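Local coordinates for UPF0131 protein ykqA (Bacillus subtilis, PDB 2QIK), which is a putative gamma-glutamylcyclotransferase, probably acting on gamma-glutamyl compounds as its relatives do, though its own substrate is not established, at residues K70-Q73 with H79-T82; Y133-D138 with Q245-E250; N139-K144 with Y202-V207. All coordinates share one frame; numbering follows the deposited sequence.

Contact 1 of 3, residues K70-Q73 with H79-T82; sequences KLDQ and HKQT
D72 and K80 meet through the ends of their side chains, the ammonium of the lysine lying against the carboxylate of the aspartate. The main link is a charged hydrogen bond of 2.9 Å from K80 NZ to D72 OD1, received on the syn lone pair, the side that faces the other oxygen. A second, weak bond joins K80 NZ to D72 OD2 at 3.2 Å, making an uneven fork in which OD1 carries most of the grip.

The two chains arrive at about a right angle. D72 sends its carboxylate off beside its own backbone N, with CG anti to the carbonyl carbon (chi1 -68°), and this brings a side chain that leaves the helix obliquely round to the strand. K80 sets out from the strand directly toward the helix, runs nearly straight through its methylenes, and then bends at the last carbon (chi4 -112°). That bend swings NZ into the carboxylate and leaves CD beside D72 OD1 at 3.7 Å. The lysine spans most of the gap, so the backbones stay well apart: the CA atoms of D72 and H79, the nearest pair, are 8.2 Å from one another.

A second partner steadies the aspartate, since D72 OD1 is also hydrogen-bonded to the hydroxyl of Y97, whose side chain touches K80 as well. Strand 79-87 pairs antiparallel with strand 90-98, which carries Y97, while L71 of the helix touches Y97 too and packs on L11, L20 and L21. The salt bridge closes, at the surface, the tight helix-to-strand connection by which helix 65-74 lies against the five-stranded antiparallel sheet of the N-terminal gamma-glutamylcyclotransferase-like domain.

Contact 2 of 3, residues Y133-D138 with Q245-E250; sequences YGSCMD and QHYQIE. With CIT (citric acid), chain B.
A citrate, probably from the crystallisation liquor, sits in a pocket between the loop Y133-D138 and the first turns of helix 245-258. Successive backbone amides of the loop turn toward the ligand: Y133 N binds CIT O4 at 2.8 Å and nearly straight (166°), S135 N binds CIT O6 at 2.8 Å, C136 N binds CIT O3, and G134 N reaches CIT O3 only weakly. One face of the Y133 ring meets the oxygen that its own backbone N binds, CIT O4 lying 3.4 Å above the ring plane and offset toward the rim.

One citrate carboxylate is shared by both segments. S135 OG donates a very short bond of 2.5 Å to CIT O5, and Y247 OH gives an equally short one, 2.5 Å, to CIT O6. With CG anti to its backbone N (chi1 178°), Y247 stretches from the helix to the ligand and brings CE1 to 3.6 Å from S135 OG; its hydroxyl is also hydrogen-bonded to A177 N. The loop follows strand 128-132 and its Y-G-S-C sequence resembles Y8-G9-T10-L11, the probable substrate-binding loop of the N-terminal half, consistent with a second pocket of the gamma-glutamylcyclotransferase type.

Where the backbones come closest, S135 CB packs on E250 CB and OE2. Farther from the citrate, a 3-10 turn leads to D138, whose CB packs against the carbonyl oxygen of E250. The two carboxylates stand with planes 64° apart, D138 OD1 and E250 OE2 being 4.5 Å from each other. A water donates to both oxygens, at 2.8 Å to each, and R253 forms a salt bridge to D138 OD1, which probably eases the pairing of like charges. That same oxygen caps A140 N at the start of the next helix, and a further water donates to S135 OG and, weakly, to E250 OE2.

Contact 3 of 3, residues N139-K144 with Y202-V207; sequences NARFQK and YKREGV
R141 and R204 reach toward each other from opposite directions and lay their guanidinium groups face to face, centres 4.2 Å apart and planes 25° from parallel. This is the close side of the contact. R204, extended from CG to NE, slides its flat end alongside the first turn of helix 140-145, where NH1 comes within 3.5 Å of R141 CB. R141, bent at chi3 (63°), runs on across the face of R204 toward its backbone, placing its NH1 3.7 Å from R204 NE. R141 also touches E250, and the citrate lies beside R204, which probably tempers the like charge. F142 closes in as well: its CE2 lies 3.4 Å from R204 NH1, at an oblique approach with ring and guanidinium planes 53° apart. A water sits over the centre of the F142 ring, accepting from F142 N and, at 2.9 Å, from R204 NH1.

Bonds to neighbouring groups fix the rotation of R204, NH1 to the hydroxyl of Y200 and NH2 to S135 OG. Its backbone belongs to the last turn of helix 198-204, which ends in a Schellman motif: V207 N bonds to Y202 O and G206 N to K203 O, with G206 as the C-prime residue at positive phi. E205, just past this helix end, hydrogen-bonds through OE2 to the hydroxyl of the citrate.

Toward the solvent side the joint is made by water. R141 itself is exposed, and two waters span from its guanidinium to the backbone of R204, one accepting from R141 NH1, the other from R141 NH2, and both donating to R204 O.

How the contacts relate
From the N terminus, contact 1 comes first and closes a short loop of five residues, tying helix 65-74 to strand 79-87 in the N-terminal part of the fold. The chain then passes to the other side of the molecule's centre, about 45 Å away measured between the centres of contacts 1 and 2. Contact 2 closes a loop of 106 residues, joining the turn after strand 128-132 to helix 245-258. Contact 3 is nested inside that loop and brings helix 140-145 to the end of helix 198-204. Contacts 2 and 3 touch, C136 O packing on F142 CZ and E250 OE2 on R141 CD, both at 3.4 Å; contact 1 reaches neither.

Contact 1 of 3, residues K70-Q73 with H79-T82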
ATOM      1  N   LYS A  70     -23.382  -7.710  13.737  1.00 10.85           N
ATOM      2  CA  LYS A  70     -22.504  -7.287  14.807  1.00 12.61           C
ATOM      3  C   LYS A  70     -22.091  -5.827  14.573  1.00  9.97           C
ATOM      4  O   LYS A  70     -21.995  -5.024  15.490  1.00 12.00           O
ATOM      5  CB  LYS A  70     -21.291  -8.229  14.991  1.00 13.39           C
ATOM      6  CG  LYS A  70     -21.660  -9.519  15.511  1.00 19.69           C
ATOM      7  CD  LYS A  70     -20.687 -10.596  15.316  1.00 22.38           C
ATOM      8  CE  LYS A  70     -19.703 -10.532  16.234  1.00 18.25           C
ATOM      9  NZ  LYS A  70     -18.548 -11.469  15.978  1.00 16.05           N
ATOM     10  N   LEU A  71     -21.697  -5.535  13.346  1.00 10.81           N
ATOM     11  CA  LEU A  71     -21.304  -4.162  13.000  1.00 11.19           C
ATOM     12  C   LEU A  71     -22.459  -3.174  13.117  1.00 11.68           C
ATOM     13  O   LEU A  71     -22.302  -2.071  13.648  1.00 12.95           O
ATOM     14  CB  LEU A  71     -20.707  -4.114  11.577  1.00 11.11           C
ATOM     15  CG  LEU A  71     -19.444  -4.961  11.394  1.00 11.49           C
ATOM     16  CD1 LEU A  71     -18.947  -4.757   9.952  1.00 11.07           C
ATOM     17  CD2 LEU A  71     -18.364  -4.679  12.375  1.00 15.01           C
ATOM     18  N   ASP A  72     -23.647  -3.528  12.607  1.00 11.08           N
ATOM     19  CA  ASP A  72     -24.776  -2.715  12.787  1.00 12.33           C
ATOM     20  C   ASP A  72     -25.032  -2.345  14.253  1.00 12.03           C
ATOM     21  O   ASP A  72     -25.344  -1.201  14.585  1.00 14.31           O
ATOM     22  CB  ASP A  72     -26.023  -3.417  12.262  1.00 12.11           C
ATOM     23  CG  ASP A  72     -26.081  -3.608  10.799  1.00 14.46           C
ATOM     24  OD1 ASP A  72     -25.405  -2.893  10.019  1.00 16.45           O
ATOM     25  OD2 ASP A  72     -26.934  -4.419  10.325  1.00 15.84           O
ATOM     26  N   GLN A  73     -24.889  -3.329  15.115  1.00 12.96           N
ATOM     27  CA  GLN A  73     -25.128  -3.102  16.532  1.00 13.01           C
ATOM     28  C   GLN A  73     -24.026  -2.309  17.202  1.00 14.05           C
ATOM     29  O   GLN A  73     -24.342  -1.509  18.107  1.00 16.07           O
ATOM     30  CB  GLN A  73     -25.286  -4.401  17.301  1.00 13.10           C
ATOM     31  CG  GLN A  73     -26.486  -5.174  16.943  1.00 14.65           C
ATOM     32  CD  GLN A  73     -26.512  -6.548  17.595  1.00 15.38           C
ATOM     33  OE1 GLN A  73     -27.045  -7.465  16.968  1.00 17.94           O
ATOM     34  NE2 GLN A  73     -26.004  -6.685  18.814  1.00 17.09           N
ATOM     35  N   HIS A  79     -24.900   4.714   9.545  1.00 18.83           N
ATOM     36  CA  HIS A  79     -25.749   4.153   8.467  1.00 20.00           C
ATOM     37  C   HIS A  79     -24.794   3.448   7.467  1.00 15.24           C
ATOM     38  O   HIS A  79     -23.578   3.541   7.586  1.00 14.06           O
ATOM     39  CB  HIS A  79     -26.518   5.246   7.719  1.00 22.48           C
ATOM     40  CG  HIS A  79     -27.514   5.989   8.557  1.00 28.37           C
ATOM     41  ND1 HIS A  79     -28.748   5.474   8.879  1.00 33.68           N
ATOM     42  CD2 HIS A  79     -27.453   7.216   9.138  1.00 32.55           C
ATOM     43  CE1 HIS A  79     -29.414   6.346   9.616  1.00 32.18           C
ATOM     44  NE2 HIS A  79     -28.654   7.420   9.778  1.00 34.15           N
ATOM     45  N   LYS A  80     -25.375   2.705   6.540  1.00 16.12           N
ATOM     46  CA  LYS A  80     -24.568   2.106   5.544  1.00 14.88           C
ATOM     47  C   LYS A  80     -25.191   2.226   4.200  1.00 12.63           C
ATOM     48  O   LYS A  80     -26.399   2.473   4.074  1.00 13.66           O
ATOM     49  CB  LYS A  80     -24.252   0.658   5.886  1.00 18.74           C
ATOM     50  CG  LYS A  80     -25.391  -0.199   5.802  1.00 21.87           C
ATOM     51  CD  LYS A  80     -25.039  -1.480   6.640  1.00 24.78           C
ATOM     52  CE  LYS A  80     -25.778  -2.757   6.288  1.00 27.00           C
ATOM     53  NZ  LYS A  80     -26.696  -3.126   7.409  1.00 21.55           N
ATOM     54  N   GLN A  81     -24.332   2.071   3.186  1.00 10.14           N
ATOM     55  CA  GLN A  81     -24.763   2.061   1.819  1.00  9.96           C
ATOM     56  C   GLN A  81     -23.764   1.197   1.050  1.00  8.93           C
ATOM     57  O   GLN A  81     -22.813   0.665   1.644  1.00  9.95           O
ATOM     58  CB  GLN A  81     -24.809   3.477   1.220  1.00 10.34           C
ATOM     59  CG  GLN A  81     -23.427   4.170   1.131  1.00  8.82           C
ATOM     60  CD  GLN A  81     -23.555   5.380   0.244  1.00 10.44           C
ATOM     61  OE1 GLN A  81     -24.023   6.418   0.667  1.00 12.27           O
ATOM     62  NE2 GLN A  81     -23.190   5.207  -1.044  1.00  9.95           N
ATOM     63  N   THR A  82     -23.926   1.029  -0.236  1.00  8.37           N
ATOM     64  CA  THR A  82     -22.880   0.427  -1.053  1.00  8.91           C
ATOM     65  C   THR A  82     -22.167   1.490  -1.868  1.00  9.14           C
ATOM     66  O   THR A  82     -22.730   2.577  -2.155  1.00  8.56           O
ATOM     67  CB  THR A  82     -23.348  -0.681  -1.962  1.00  9.95           C
ATOM     68  OG1 THR A  82     -24.410  -0.208  -2.832  1.00 11.87           O
ATOM     69  CG2 THR A  82     -23.970  -1.804  -1.193  1.00 12.92           C
TER

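Contact 2 of 3, residues Y133-D138 with Q245-E250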
ATOM      1  N   TYR A 133      10.913  -2.523  -2.827  1.00  8.11           N
ATOM      2  CA  TYR A 133      10.852  -3.618  -3.792  1.00  8.09           C
ATOM      3  C   TYR A 133      11.485  -3.266  -5.131  1.00  8.40           C
ATOM      4  O   TYR A 133      11.518  -4.105  -6.030  1.00  9.08           O
ATOM      5  CB  TYR A 133       9.407  -4.084  -3.965  1.00  8.28           C
ATOM      6  CG  TYR A 133       8.471  -2.975  -4.408  1.00  7.42           C
ATOM      7  CD1 TYR A 133       7.741  -2.284  -3.492  1.00  7.47           C
ATOM      8  CD2 TYR A 133       8.408  -2.574  -5.718  1.00  8.39           C
ATOM      9  CE1 TYR A 133       6.918  -1.190  -3.875  1.00  7.83           C
ATOM     10  CE2 TYR A 133       7.618  -1.549  -6.109  1.00  8.44           C
ATOM     11  CZ  TYR A 133       6.885  -0.824  -5.195  1.00  7.61           C
ATOM     12  OH  TYR A 133       6.118   0.180  -5.680  1.00  9.09           O
ATOM     13  N   GLY A 134      11.950  -2.044  -5.289  1.00  9.60           N
ATOM     14  CA  GLY A 134      12.578  -1.635  -6.517  1.00 11.12           C
ATOM     15  C   GLY A 134      13.887  -0.906  -6.280  1.00  9.76           C
ATOM     16  O   GLY A 134      14.733  -1.408  -5.623  1.00 10.81           O
ATOM     17  N   SER A 135      14.045   0.281  -6.921  1.00 11.25           N
ATOM     18  CA  SER A 135      15.345   0.976  -6.842  1.00 11.08           C
ATOM     19  C   SER A 135      15.675   1.482  -5.448  1.00  9.86           C
ATOM     20  O   SER A 135      16.837   1.723  -5.177  1.00 11.13           O
ATOM     21  CB  SER A 135      15.538   2.079  -7.807  1.00 13.17           C
ATOM     22  OG  SER A 135      14.867   3.227  -7.420  1.00 13.33           O
ATOM     23  N   CYS A 136      14.682   1.539  -4.546  1.00  9.09           N
ATOM     24  CA  CYS A 136      15.010   1.838  -3.146  1.00  9.22           C
ATOM     25  C   CYS A 136      15.699   0.663  -2.438  1.00  8.64           C
ATOM     26  O   CYS A 136      16.097   0.834  -1.287  1.00 10.39           O
ATOM     27  CB  CYS A 136      13.788   2.273  -2.353  1.00  8.59           C
ATOM     28  SG  CYS A 136      13.234   3.902  -2.889  1.00 10.75           S
HETATM   29  N   MSE A 137      15.869  -0.496  -3.090  1.00  9.30           N
HETATM   30  CA  MSE A 137      16.747  -1.532  -2.587  1.00  9.53           C
HETATM   31  C   MSE A 137      18.240  -1.222  -2.825  1.00 10.98           C
HETATM   32  O   MSE A 137      19.064  -1.817  -2.150  1.00 12.96           O
HETATM   33  CB  MSE A 137      16.428  -2.869  -3.254  1.00 11.12           C
HETATM   34  CG  MSE A 137      14.962  -3.346  -3.019  1.00  9.75           C
HETATM   35 SE   MSE A 137      14.677  -5.115  -3.649  1.00 19.35          SE
HETATM   36  CE  MSE A 137      14.868  -4.870  -5.466  1.00 12.20           C
ATOM     37  N   ASP A 138      18.539  -0.286  -3.720  1.00 10.92           N
ATOM     38  CA  ASP A 138      19.899   0.190  -3.939  1.00 12.20           C
ATOM     39  C   ASP A 138      20.160   1.458  -3.155  1.00 11.56           C
ATOM     40  O   ASP A 138      19.196   2.117  -2.697  1.00 13.65           O
ATOM     41  CB  ASP A 138      20.073   0.469  -5.460  1.00 13.09           C
ATOM     42  CG  ASP A 138      21.431   0.858  -5.829  1.00 14.84           C
ATOM     43  OD1 ASP A 138      21.604   1.996  -6.336  1.00 17.82           O
ATOM     44  OD2 ASP A 138      22.344   0.070  -5.610  1.00 17.70           O
ATOM     45  N   GLN A 245      17.382   1.637 -18.622  1.00 18.03           N
ATOM     46  CA  GLN A 245      18.522   0.861 -18.213  1.00 19.30           C
ATOM     47  C   GLN A 245      19.146   1.275 -16.903  1.00 17.94           C
ATOM     48  O   GLN A 245      19.516   0.461 -16.129  1.00 17.55           O
ATOM     49  CB  GLN A 245      19.620   0.966 -19.325  1.00 21.41           C
ATOM     50  CG  GLN A 245      20.980   0.270 -19.205  1.00 26.10           C
ATOM     51  CD  GLN A 245      21.724   0.266 -20.563  1.00 30.08           C
ATOM     52  OE1 GLN A 245      22.946   0.469 -20.609  1.00 41.96           O
ATOM     53  NE2 GLN A 245      20.971   0.032 -21.681  1.00 35.34           N
ATOM     54  N   HIS A 246      19.304   2.554 -16.693  1.00 18.21           N
ATOM     55  CA  HIS A 246      19.953   3.110 -15.515  1.00 19.41           C
ATOM     56  C   HIS A 246      19.184   2.637 -14.266  1.00 18.16           C
ATOM     57  O   HIS A 246      19.790   2.036 -13.309  1.00 19.74           O
ATOM     58  CB  HIS A 246      19.975   4.667 -15.754  1.00 22.57           C
ATOM     59  CG  HIS A 246      18.671   5.385 -15.424  1.00 27.90           C
ATOM     60  ND1 HIS A 246      17.520   5.262 -16.177  1.00 30.93           N
ATOM     61  CD2 HIS A 246      18.321   6.178 -14.371  1.00 31.91           C
ATOM     62  CE1 HIS A 246      16.543   5.962 -15.639  1.00 32.51           C
ATOM     63  NE2 HIS A 246      16.995   6.528 -14.540  1.00 30.89           N
ATOM     64  N   TYR A 247      17.859   2.833 -14.307  1.00 15.91           N
ATOM     65  CA  TYR A 247      16.904   2.403 -13.243  1.00 15.59           C
ATOM     66  C   TYR A 247      16.916   0.882 -13.060  1.00 13.11           C
ATOM     67  O   TYR A 247      16.980   0.417 -11.961  1.00 13.04           O
ATOM     68  CB  TYR A 247      15.528   2.901 -13.599  1.00 14.03           C
ATOM     69  CG  TYR A 247      14.415   2.516 -12.652  1.00 12.73           C
ATOM     70  CD1 TYR A 247      14.280   3.103 -11.401  1.00 13.19           C
ATOM     71  CD2 TYR A 247      13.508   1.557 -13.025  1.00 14.02           C
ATOM     72  CE1 TYR A 247      13.236   2.710 -10.550  1.00 12.79           C
ATOM     73  CE2 TYR A 247      12.500   1.164 -12.224  1.00 12.92           C
ATOM     74  CZ  TYR A 247      12.369   1.730 -10.976  1.00 11.88           C
ATOM     75  OH  TYR A 247      11.337   1.307 -10.211  1.00 13.33           O
ATOM     76  N   GLN A 248      16.895   0.116 -14.168  1.00 13.58           N
ATOM     77  CA  GLN A 248      16.953  -1.313 -14.044  1.00 12.09           C
ATOM     78  C   GLN A 248      18.221  -1.772 -13.354  1.00 14.01           C
ATOM     79  O   GLN A 248      18.224  -2.689 -12.514  1.00 13.14           O
ATOM     80  CB  GLN A 248      16.860  -1.981 -15.406  1.00 13.00           C
ATOM     81  CG  GLN A 248      17.044  -3.471 -15.331  1.00 13.95           C
ATOM     82  CD  GLN A 248      16.670  -4.288 -16.584  1.00 14.04           C
ATOM     83  OE1 GLN A 248      17.056  -5.511 -16.708  1.00 17.54           O
ATOM     84  NE2 GLN A 248      15.924  -3.688 -17.441  1.00 13.59           N
ATOM     85  N   ILE A 249      19.328  -1.090 -13.658  1.00 15.43           N
ATOM     86  CA  ILE A 249      20.555  -1.481 -12.971  1.00 16.94           C
ATOM     87  C   ILE A 249      20.483  -1.275 -11.470  1.00 16.07           C
ATOM     88  O   ILE A 249      21.028  -2.056 -10.710  1.00 14.68           O
ATOM     89  CB  ILE A 249      21.760  -0.762 -13.614  1.00 17.92           C
ATOM     90  CG1 ILE A 249      22.001  -1.212 -15.068  1.00 21.29           C
ATOM     91  CG2 ILE A 249      23.052  -1.022 -12.802  1.00 20.49           C
ATOM     92  CD1 ILE A 249      22.923  -0.259 -15.878  1.00 23.30           C
ATOM     93  N   GLU A 250      19.832  -0.205 -11.010  1.00 15.23           N
ATOM     94  CA  GLU A 250      19.650   0.015  -9.551  1.00 14.87           C
ATOM     95  C   GLU A 250      18.906  -1.143  -8.929  1.00 12.30           C
ATOM     96  O   GLU A 250      19.312  -1.677  -7.901  1.00 13.67           O
ATOM     97  CB  GLU A 250      18.920   1.316  -9.313  1.00 15.13           C
ATOM     98  CG  GLU A 250      19.713   2.527  -9.702  1.00 17.39           C
ATOM     99  CD  GLU A 250      18.897   3.799  -9.676  1.00 19.65           C
ATOM    100  OE1 GLU A 250      18.781   4.394 -10.769  1.00 29.43           O
ATOM    101  OE2 GLU A 250      18.464   4.304  -8.629  1.00 21.88           O
TER
HETATM  102  C1  CIT B 301       9.787   4.301  -7.782  1.00 14.17           C
HETATM  103  O1  CIT B 301      10.374   4.155  -8.809  1.00 14.26           O
HETATM  104  O2  CIT B 301       9.456   5.491  -7.393  1.00 15.39           O
HETATM  105  C2  CIT B 301       9.242   3.126  -7.040  1.00 13.89           C
HETATM  106  C3  CIT B 301      10.321   2.519  -6.160  1.00 12.66           C
HETATM  107  O7  CIT B 301      10.645   3.520  -5.113  1.00 13.71           O
HETATM  108  C4  CIT B 301       9.802   1.318  -5.405  1.00 12.13           C
HETATM  109  C5  CIT B 301      10.718   0.710  -4.401  1.00 11.28           C
HETATM  110  O3  CIT B 301      11.920   0.695  -4.597  1.00 12.60           O
HETATM  111  O4  CIT B 301      10.229   0.128  -3.412  1.00 11.69           O
HETATM  112  C6  CIT B 301      11.508   2.293  -6.995  1.00 13.08           C
HETATM  113  O5  CIT B 301      12.523   3.014  -6.715  1.00 15.87           O
HETATM  114  O6  CIT B 301      11.545   1.313  -7.740  1.00 13.03           O
HETATM  115  O   HOH W   1      15.369   5.488  -9.038  1.00 21.26           O
HETATM  116  O   HOH W   2      19.854   4.154  -6.237  1.00 21.87           O

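Contact 3 of 3, residues N139-K144 with Y202-V207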
ATOM      1  N   ASN A 139      21.404   1.781  -2.959  1.00 13.30           N
ATOM      2  CA  ASN A 139      21.774   2.918  -2.133  1.00 13.18           C
ATOM      3  C   ASN A 139      22.342   4.140  -2.842  1.00 14.25           C
ATOM      4  O   ASN A 139      22.589   5.120  -2.171  1.00 13.95           O
ATOM      5  CB  ASN A 139      22.601   2.527  -0.924  1.00 15.33           C
ATOM      6  CG  ASN A 139      23.980   2.144  -1.294  1.00 18.74           C
ATOM      7  OD1 ASN A 139      24.851   2.115  -0.406  1.00 28.18           O
ATOM      8  ND2 ASN A 139      24.239   1.863  -2.553  1.00 18.51           N
ATOM      9  N   ALA A 140      22.569   4.093  -4.151  1.00 15.09           N
ATOM     10  CA  ALA A 140      23.282   5.216  -4.764  1.00 15.36           C
ATOM     11  C   ALA A 140      22.488   6.517  -4.688  1.00 15.66           C
ATOM     12  O   ALA A 140      23.048   7.543  -4.363  1.00 17.23           O
ATOM     13  CB  ALA A 140      23.608   4.919  -6.195  1.00 17.59           C
ATOM     14  N   ARG A 141      21.188   6.502  -4.944  1.00 13.50           N
ATOM     15  CA  ARG A 141      20.356   7.718  -4.877  1.00 13.95           C
ATOM     16  C   ARG A 141      20.294   8.183  -3.414  1.00 11.92           C
ATOM     17  O   ARG A 141      20.374   9.369  -3.180  1.00 13.84           O
ATOM     18  CB  ARG A 141      18.964   7.601  -5.491  1.00 13.94           C
ATOM     19  CG  ARG A 141      19.004   7.507  -7.000  1.00 18.11           C
ATOM     20  CD  ARG A 141      17.587   7.463  -7.566  1.00 18.53           C
ATOM     21  NE  ARG A 141      16.902   8.720  -7.230  1.00 20.68           N
ATOM     22  CZ  ARG A 141      15.614   8.965  -7.433  1.00 16.99           C
ATOM     23  NH1 ARG A 141      14.924   8.009  -7.934  1.00 16.94           N
ATOM     24  NH2 ARG A 141      15.072  10.149  -7.040  1.00 19.12           N
ATOM     25  N   PHE A 142      20.174   7.274  -2.453  1.00 11.66           N
ATOM     26  CA  PHE A 142      20.236   7.688  -1.053  1.00 10.53           C
ATOM     27  C   PHE A 142      21.509   8.461  -0.787  1.00 12.70           C
ATOM     28  O   PHE A 142      21.533   9.491  -0.104  1.00 12.18           O
ATOM     29  CB  PHE A 142      20.168   6.520  -0.089  1.00 10.11           C
ATOM     30  CG  PHE A 142      18.908   5.665  -0.137  1.00  9.54           C
ATOM     31  CD1 PHE A 142      19.029   4.294   0.091  1.00 10.00           C
ATOM     32  CD2 PHE A 142      17.642   6.189  -0.308  1.00  9.85           C
ATOM     33  CE1 PHE A 142      17.906   3.478   0.125  1.00 10.33           C
ATOM     34  CE2 PHE A 142      16.502   5.341  -0.263  1.00  9.49           C
ATOM     35  CZ  PHE A 142      16.667   3.980  -0.091  1.00  9.94           C
ATOM     36  N   GLN A 143      22.618   7.898  -1.228  1.00 14.00           N
ATOM     37  CA  GLN A 143      23.932   8.528  -0.966  1.00 14.51           C
ATOM     38  C   GLN A 143      23.979   9.913  -1.597  1.00 15.42           C
ATOM     39  O   GLN A 143      24.475  10.857  -0.990  1.00 17.75           O
ATOM     40  CB  GLN A 143      25.055   7.676  -1.518  1.00 14.96           C
ATOM     41  CG  GLN A 143      25.264   6.405  -0.748  1.00 16.94           C
ATOM     42  CD  GLN A 143      26.294   5.498  -1.355  1.00 19.14           C
ATOM     43  OE1 GLN A 143      27.036   4.812  -0.624  1.00 23.58           O
ATOM     44  NE2 GLN A 143      26.419   5.542  -2.672  1.00 19.05           N
ATOM     45  N   LYS A 144      23.518  10.071  -2.837  1.00 15.10           N
ATOM     46  CA  LYS A 144      23.498  11.390  -3.514  1.00 17.96           C
ATOM     47  C   LYS A 144      22.661  12.433  -2.798  1.00 18.28           C
ATOM     48  O   LYS A 144      22.985  13.608  -2.819  1.00 20.17           O
ATOM     49  CB  LYS A 144      23.038  11.294  -4.944  1.00 19.32           C
ATOM     50  CG  LYS A 144      23.972  10.573  -5.832  1.00 23.33           C
ATOM     51  CD  LYS A 144      23.462  10.564  -7.245  1.00 26.61           C
ATOM     52  CE  LYS A 144      23.505   9.175  -7.803  1.00 33.35           C
ATOM     53  NZ  LYS A 144      22.219   8.650  -8.341  1.00 34.87           N
ATOM     54  N   TYR A 202       8.593  10.513   0.698  1.00  6.07           N
ATOM     55  CA  TYR A 202       7.418  11.110   0.098  1.00  6.70           C
ATOM     56  C   TYR A 202       7.758  11.921  -1.128  1.00  7.73           C
ATOM     57  O   TYR A 202       7.041  11.919  -2.138  1.00  8.20           O
ATOM     58  CB  TYR A 202       6.624  11.959   1.072  1.00  6.62           C
ATOM     59  CG  TYR A 202       5.612  11.261   1.922  1.00  6.52           C
ATOM     60  CD1 TYR A 202       5.862  10.064   2.542  1.00  7.91           C
ATOM     61  CD2 TYR A 202       4.338  11.822   2.108  1.00  7.95           C
ATOM     62  CE1 TYR A 202       4.884   9.444   3.311  1.00  8.83           C
ATOM     63  CE2 TYR A 202       3.387  11.216   2.901  1.00  8.59           C
ATOM     64  CZ  TYR A 202       3.637  10.022   3.484  1.00  7.18           C
ATOM     65  OH  TYR A 202       2.731   9.363   4.277  1.00  9.04           O
ATOM     66  N   LYS A 203       8.891  12.623  -1.092  1.00  7.54           N
ATOM     67  CA  LYS A 203       9.338  13.393  -2.273  1.00  8.09           C
ATOM     68  C   LYS A 203       9.812  12.480  -3.360  1.00  8.52           C
ATOM     69  O   LYS A 203       9.448  12.646  -4.541  1.00  8.69           O
ATOM     70  CB  LYS A 203      10.408  14.407  -1.812  1.00  9.82           C
ATOM     71  CG  LYS A 203      10.977  15.214  -2.987  1.00 14.95           C
ATOM     72  CD  LYS A 203      12.141  16.134  -2.624  1.00 20.23           C
ATOM     73  CE  LYS A 203      12.878  16.735  -3.851  1.00 27.03           C
ATOM     74  NZ  LYS A 203      14.260  17.144  -3.489  1.00 31.53           N
ATOM     75  N   ARG A 204      10.664  11.520  -3.024  1.00  7.68           N
ATOM     76  CA  ARG A 204      11.172  10.590  -4.046  1.00  8.50           C
ATOM     77  C   ARG A 204      10.061   9.866  -4.780  1.00  7.36           C
ATOM     78  O   ARG A 204      10.136   9.603  -5.953  1.00  9.40           O
ATOM     79  CB  ARG A 204      12.114   9.589  -3.362  1.00  8.28           C
ATOM     80  CG  ARG A 204      12.736   8.630  -4.304  1.00  8.47           C
ATOM     81  CD  ARG A 204      13.833   7.817  -3.676  1.00 10.40           C
ATOM     82  NE  ARG A 204      14.311   6.743  -4.544  1.00  9.49           N
ATOM     83  CZ  ARG A 204      15.435   6.087  -4.373  1.00  9.63           C
ATOM     84  NH1 ARG A 204      16.303   6.468  -3.451  1.00  9.66           N
ATOM     85  NH2 ARG A 204      15.714   5.079  -5.143  1.00 11.11           N
ATOM     86  N   GLU A 205       9.008   9.545  -4.053  1.00  7.75           N
ATOM     87  CA  GLU A 205       7.866   8.793  -4.591  1.00  7.98           C
ATOM     88  C   GLU A 205       6.762   9.666  -5.123  1.00  7.42           C
ATOM     89  O   GLU A 205       5.714   9.172  -5.554  1.00  7.93           O
ATOM     90  CB  GLU A 205       7.302   7.832  -3.511  1.00  7.63           C
ATOM     91  CG  GLU A 205       8.362   6.917  -2.967  1.00  8.74           C
ATOM     92  CD  GLU A 205       8.824   5.893  -3.850  1.00 11.49           C
ATOM     93  OE1 GLU A 205       8.347   5.761  -4.997  1.00 14.01           O
ATOM     94  OE2 GLU A 205       9.529   4.994  -3.265  1.00 17.65           O
ATOM     95  N   GLY A 206       6.950  10.985  -5.169  1.00  7.02           N
ATOM     96  CA  GLY A 206       5.969  11.823  -5.808  1.00  7.56           C
ATOM     97  C   GLY A 206       4.590  11.748  -5.181  1.00  7.24           C
ATOM     98  O   GLY A 206       3.579  11.855  -5.862  1.00  8.51           O
ATOM     99  N   VAL A 207       4.531  11.662  -3.854  1.00  7.24           N
ATOM    100  CA  VAL A 207       3.264  11.571  -3.169  1.00  7.10           C
ATOM    101  C   VAL A 207       2.388  12.788  -3.433  1.00  8.24           C
ATOM    102  O   VAL A 207       1.213  12.669  -3.713  1.00  8.12           O
ATOM    103  CB  VAL A 207       3.434  11.334  -1.668  1.00  6.98           C
ATOM    104  CG1 VAL A 207       2.153  11.520  -0.886  1.00  7.57           C
ATOM    105  CG2 VAL A 207       4.059   9.939  -1.449  1.00  7.43           C
TER
HETATM  106  O   HOH W   3      11.871   8.183  -7.731  1.00 25.72           O
HETATM  107  O   HOH W   4      12.166  10.566  -7.588  1.00 28.60           O
HETATM  108  O   HOH W   5      18.626   4.668  -3.441  1.00 14.56           O